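Local coordinates for protein profilin-1A (Acanthamoeba castellanii, PDB 1ACF) that binds monomeric actin, restraining or promoting its polymerization according to concentration, and by binding PIP2 inhibits the formation of IP3 and DG, at residues A15-N27 with T31-L45. Sequence-based numbering, arbitrary orientation.
Sequences AVTQAAILGLDGN and TSAGFAVTPAQGTTL
Phe35 sets CG anti to the backbone N (chi1 178°), which swings the ring over the strand, while Ser32 tucks OG between its own N and carbonyl carbon (chi1 52°), aimed at the backbone of Ala19. The CB methylene of Gln18 lies over one face of the Phe35 ring in a CH-pi contact, CB 3.9 Å from the centroid and displaced toward the rim; the extended chain beyond CG carries the amide past CD1, its plane turned 47° from the ring. Such a residue suits a partly exposed strand end, greasy near the backbone and polar at its tip. At the ring's edge sits Ala19 O. The small Ala20 brings CB within 3.7 Å of Phe35 CE2.

Ser32 grips Ala19 twice: Ala19 N donates to Ser32 OG (2.9 Å), and Ser32 N donates to Ala19 O nearly in line with the C=O bond. A side-chain hydroxyl thus serves as acceptor where the antiparallel pairing of Ala20 with Thr31 gives way to the type II turn 32-35. Strands 18-23 and 28-31 form a hairpin at one margin of the antiparallel sheet of the profilin fold; the chain then crosses back over a sheet face into helix 39-50. Residues 15-27 and 31-35 fall in the predicted actin-binding region.

Leu22 points toward helix 39-50, its CD2 4.2 Å from both Gly42 CA and Leu45 CD2, the two leucines crossing at about a right angle. Glycine suits both Gly26 and Gly42: Gly26 has positive phi and a CB there would run into Thr43 N, while one on Gly42 would strike Gly26 O, which instead meets Gly42 CA at 3.5 Å in a CA-H...O contact. One water donates to Gly26 O and Val37 O, bridging the hairpin turn to the loop before the helix.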
loop_
_atom_site.group_PDB
_atom_site.type_symbol
_atom_site.label_atom_id
_atom_site.label_comp_id
_atom_site.label_asym_id
_atom_site.label_seq_id
_atom_site.Cartn_x
_atom_site.Cartn_y
_atom_site.Cartn_z
ATOM N N ALA A 15 -0.550 7.263 11.244
ATOM C CA ALA A 15 -1.431 7.661 10.122
ATOM C C ALA A 15 -1.830 6.396 9.357
ATOM O O ALA A 15 -2.687 6.370 8.474
ATOM C CB ALA A 15 -0.687 8.661 9.257
ATOM N N VAL A 16 -1.113 5.342 9.788
ATOM C CA VAL A 16 -1.307 4.000 9.164
ATOM C C VAL A 16 -1.252 2.967 10.274
ATOM O O VAL A 16 -0.434 3.156 11.183
ATOM C CB VAL A 16 -0.189 3.884 8.071
ATOM C CG1 VAL A 16 0.453 2.545 7.912
ATOM C CG2 VAL A 16 -0.722 4.392 6.713
ATOM N N THR A 17 -2.060 1.951 10.231
ATOM C CA THR A 17 -2.172 0.890 11.195
ATOM C C THR A 17 -1.264 -0.277 10.928
ATOM O O THR A 17 -0.710 -0.809 11.899
ATOM C CB THR A 17 -3.669 0.351 11.299
ATOM O OG1 THR A 17 -4.372 1.407 12.048
ATOM C CG2 THR A 17 -3.816 -0.986 12.041
ATOM N N GLN A 18 -1.221 -0.738 9.693
ATOM C CA GLN A 18 -0.436 -1.869 9.194
ATOM C C GLN A 18 0.213 -1.402 7.856
ATOM O O GLN A 18 -0.550 -0.741 7.099
ATOM C CB GLN A 18 -1.363 -3.051 8.800
ATOM C CG GLN A 18 -2.239 -3.520 9.953
ATOM C CD GLN A 18 -3.105 -4.693 9.676
ATOM O OE1 GLN A 18 -2.803 -5.831 10.067
ATOM N NE2 GLN A 18 -4.199 -4.477 8.989
ATOM N N ALA A 19 1.450 -1.745 7.672
ATOM C CA ALA A 19 2.172 -1.333 6.396
ATOM C C ALA A 19 3.100 -2.425 5.918
ATOM O O ALA A 19 3.683 -3.259 6.641
ATOM C CB ALA A 19 2.884 -0.012 6.625
ATOM N N ALA A 20 3.256 -2.503 4.617
ATOM C CA ALA A 20 4.193 -3.484 4.014
ATOM C C ALA A 20 4.913 -2.740 2.864
ATOM O O ALA A 20 4.388 -1.703 2.435
ATOM C CB ALA A 20 3.531 -4.737 3.517
ATOM N N ILE A 21 6.054 -3.288 2.483
ATOM C CA ILE A 21 6.836 -2.765 1.358
ATOM C C ILE A 21 7.104 -3.937 0.417
ATOM O O ILE A 21 7.705 -4.944 0.857
ATOM C CB ILE A 21 8.140 -1.993 1.677
ATOM C CG1 ILE A 21 7.921 -0.557 2.183
ATOM C CG2 ILE A 21 8.968 -1.950 0.348
ATOM C CD1 ILE A 21 9.252 0.034 2.760
ATOM N N LEU A 22 6.552 -3.785 -0.787
ATOM C CA LEU A 22 6.786 -4.865 -1.766
ATOM C C LEU A 22 7.733 -4.514 -2.934
ATOM O O LEU A 22 8.005 -3.369 -3.291
ATOM C CB LEU A 22 5.447 -5.229 -2.404
ATOM C CG LEU A 22 4.317 -5.960 -1.771
ATOM C CD1 LEU A 22 4.129 -5.592 -0.329
ATOM C CD2 LEU A 22 3.115 -5.650 -2.654
ATOM N N GLY A 23 8.104 -5.594 -3.590
ATOM C CA GLY A 23 8.890 -5.652 -4.812
ATOM C C GLY A 23 7.847 -5.705 -5.965
ATOM O O GLY A 23 6.708 -6.101 -5.796
ATOM N N LEU A 24 8.308 -5.290 -7.145
ATOM C CA LEU A 24 7.493 -5.263 -8.373
ATOM C C LEU A 24 7.199 -6.671 -8.811
ATOM O O LEU A 24 6.311 -6.839 -9.694
ATOM C CB LEU A 24 8.129 -4.290 -9.390
ATOM C CG LEU A 24 8.119 -2.801 -9.118
ATOM C CD1 LEU A 24 8.658 -2.020 -10.331
ATOM C CD2 LEU A 24 6.701 -2.312 -8.867
ATOM N N ASP A 25 7.840 -7.655 -8.203
ATOM C CA ASP A 25 7.469 -9.057 -8.527
ATOM C C ASP A 25 6.315 -9.507 -7.589
ATOM O O ASP A 25 5.912 -10.667 -7.685
ATOM C CB ASP A 25 8.606 -10.032 -8.371
ATOM C CG ASP A 25 9.276 -9.990 -7.007
ATOM O OD1 ASP A 25 9.087 -9.040 -6.261
ATOM O OD2 ASP A 25 9.987 -10.963 -6.732
ATOM N N GLY A 26 5.928 -8.593 -6.692
ATOM C CA GLY A 26 4.886 -8.848 -5.699
ATOM C C GLY A 26 5.324 -9.521 -4.389
ATOM O O GLY A 26 4.429 -9.822 -3.582
ATOM N N ASN A 27 6.577 -9.778 -4.171
ATOM C CA ASN A 27 7.151 -10.373 -2.970
ATOM C C ASN A 27 7.386 -9.258 -1.961
ATOM O O ASN A 27 7.756 -8.133 -2.293
ATOM C CB ASN A 27 8.334 -11.292 -3.202
ATOM C CG ASN A 27 7.856 -12.583 -3.913
ATOM O OD1 ASN A 27 6.842 -13.211 -3.510
ATOM N ND2 ASN A 27 8.523 -12.995 -4.974
ATOM N N THR A 31 7.351 -6.205 6.465
ATOM C CA THR A 31 5.917 -6.045 6.853
ATOM C C THR A 31 5.717 -5.716 8.307
ATOM O O THR A 31 6.561 -6.143 9.099
ATOM C CB THR A 31 5.185 -7.363 6.337
ATOM O OG1 THR A 31 3.794 -7.006 6.202
ATOM C CG2 THR A 31 5.564 -8.616 7.043
ATOM N N SER A 32 4.621 -5.027 8.671
ATOM C CA SER A 32 4.331 -4.742 10.111
ATOM C C SER A 32 3.872 -6.054 10.758
ATOM O O SER A 32 3.171 -6.833 10.074
ATOM C CB SER A 32 3.395 -3.601 10.371
ATOM O OG SER A 32 2.204 -3.763 9.617
ATOM N N ALA A 33 4.338 -6.297 11.970
ATOM C CA ALA A 33 4.049 -7.569 12.714
ATOM C C ALA A 33 2.594 -7.950 12.541
ATOM O O ALA A 33 1.724 -7.075 12.772
ATOM C CB ALA A 33 4.500 -7.402 14.179
ATOM N N GLY A 34 2.275 -9.156 12.111
ATOM C CA GLY A 34 0.888 -9.533 11.888
ATOM C C GLY A 34 0.231 -9.091 10.623
ATOM O O GLY A 34 -0.925 -9.523 10.341
ATOM N N PHE A 35 0.809 -8.201 9.811
ATOM C CA PHE A 35 0.195 -7.820 8.505
ATOM C C PHE A 35 0.744 -8.752 7.409
ATOM O O PHE A 35 1.950 -8.928 7.252
ATOM C CB PHE A 35 0.339 -6.368 8.229
ATOM C CG PHE A 35 -0.208 -5.883 6.917
ATOM C CD1 PHE A 35 -1.534 -6.155 6.566
ATOM C CD2 PHE A 35 0.583 -5.193 6.009
ATOM C CE1 PHE A 35 -2.109 -5.670 5.415
ATOM C CE2 PHE A 35 0.026 -4.652 4.828
ATOM C CZ PHE A 35 -1.346 -4.877 4.558
ATOM N N ALA A 36 -0.105 -9.440 6.644
ATOM C CA ALA A 36 0.351 -10.329 5.606
ATOM C C ALA A 36 -0.270 -10.187 4.216
ATOM O O ALA A 36 -1.421 -10.583 3.975
ATOM C CB ALA A 36 0.314 -11.808 6.045
ATOM N N VAL A 37 0.501 -9.671 3.300
ATOM C CA VAL A 37 0.138 -9.515 1.878
ATOM C C VAL A 37 0.696 -10.787 1.199
ATOM O O VAL A 37 1.901 -11.072 1.268
ATOM C CB VAL A 37 0.630 -8.259 1.187
ATOM C CG1 VAL A 37 0.426 -8.368 -0.322
ATOM C CG2 VAL A 37 -0.027 -6.994 1.699
ATOM N N THR A 38 -0.199 -11.586 0.650
ATOM C CA THR A 38 0.366 -12.832 0.048
ATOM C C THR A 38 0.980 -12.511 -1.294
ATOM O O THR A 38 0.757 -11.400 -1.872
ATOM C CB THR A 38 -0.691 -13.988 0.139
ATOM O OG1 THR A 38 -1.739 -13.736 -0.828
ATOM C CG2 THR A 38 -1.298 -13.972 1.572
ATOM N N PRO A 39 1.761 -13.488 -1.752
ATOM C CA PRO A 39 2.435 -13.390 -3.054
ATOM C C PRO A 39 1.382 -13.051 -4.114
ATOM O O PRO A 39 1.471 -12.082 -4.880
ATOM C CB PRO A 39 2.949 -14.811 -3.298
ATOM C CG PRO A 39 3.198 -15.331 -1.899
ATOM C CD PRO A 39 2.007 -14.771 -1.115
ATOM N N ALA A 40 0.448 -13.983 -4.094
ATOM C CA ALA A 40 -0.719 -13.933 -4.947
ATOM C C ALA A 40 -1.364 -12.549 -4.872
ATOM O O ALA A 40 -1.593 -11.973 -5.955
ATOM C CB ALA A 40 -1.663 -15.056 -4.524
ATOM N N GLN A 41 -1.614 -12.045 -3.675
ATOM C CA GLN A 41 -2.215 -10.737 -3.486
ATOM C C GLN A 41 -1.287 -9.624 -4.015
ATOM O O GLN A 41 -1.837 -8.675 -4.562
ATOM C CB GLN A 41 -2.484 -10.358 -2.026
ATOM C CG GLN A 41 -3.778 -10.973 -1.518
ATOM C CD GLN A 41 -3.829 -10.991 -0.009
ATOM O OE1 GLN A 41 -4.866 -11.330 0.588
ATOM N NE2 GLN A 41 -2.692 -10.640 0.564
ATOM N N GLY A 42 -0.037 -9.834 -3.729
ATOM C CA GLY A 42 1.090 -8.973 -4.102
ATOM C C GLY A 42 1.269 -8.861 -5.607
ATOM O O GLY A 42 1.387 -7.732 -6.104
ATOM N N THR A 43 1.257 -10.010 -6.293
ATOM C CA THR A 43 1.416 -10.040 -7.760
ATOM C C THR A 43 0.208 -9.368 -8.439
ATOM O O THR A 43 0.347 -8.684 -9.506
ATOM C CB THR A 43 1.918 -11.328 -8.484
ATOM O OG1 THR A 43 0.849 -12.268 -8.749
ATOM C CG2 THR A 43 3.104 -12.080 -7.844
ATOM N N THR A 44 -0.946 -9.504 -7.795
ATOM C CA THR A 44 -2.127 -8.825 -8.354
ATOM C C THR A 44 -1.989 -7.296 -8.294
ATOM O O THR A 44 -2.349 -6.610 -9.274
ATOM C CB THR A 44 -3.463 -9.370 -7.714
ATOM O OG1 THR A 44 -3.500 -10.764 -8.175
ATOM C CG2 THR A 44 -4.739 -8.672 -8.132
ATOM N N LEU A 45 -1.507 -6.748 -7.217
ATOM C CA LEU A 45 -1.359 -5.323 -6.973
ATOM C C LEU A 45 -0.441 -4.739 -8.060
ATOM O O LEU A 45 -0.910 -3.854 -8.770
ATOM C CB LEU A 45 -0.693 -5.058 -5.602
ATOM C CG LEU A 45 -0.739 -3.627 -5.098
ATOM C CD1 LEU A 45 -2.066 -2.966 -5.384
ATOM C CD2 LEU A 45 -0.456 -3.670 -3.594
HETATM O O HOH W 1 3.636 -10.226 -0.728
#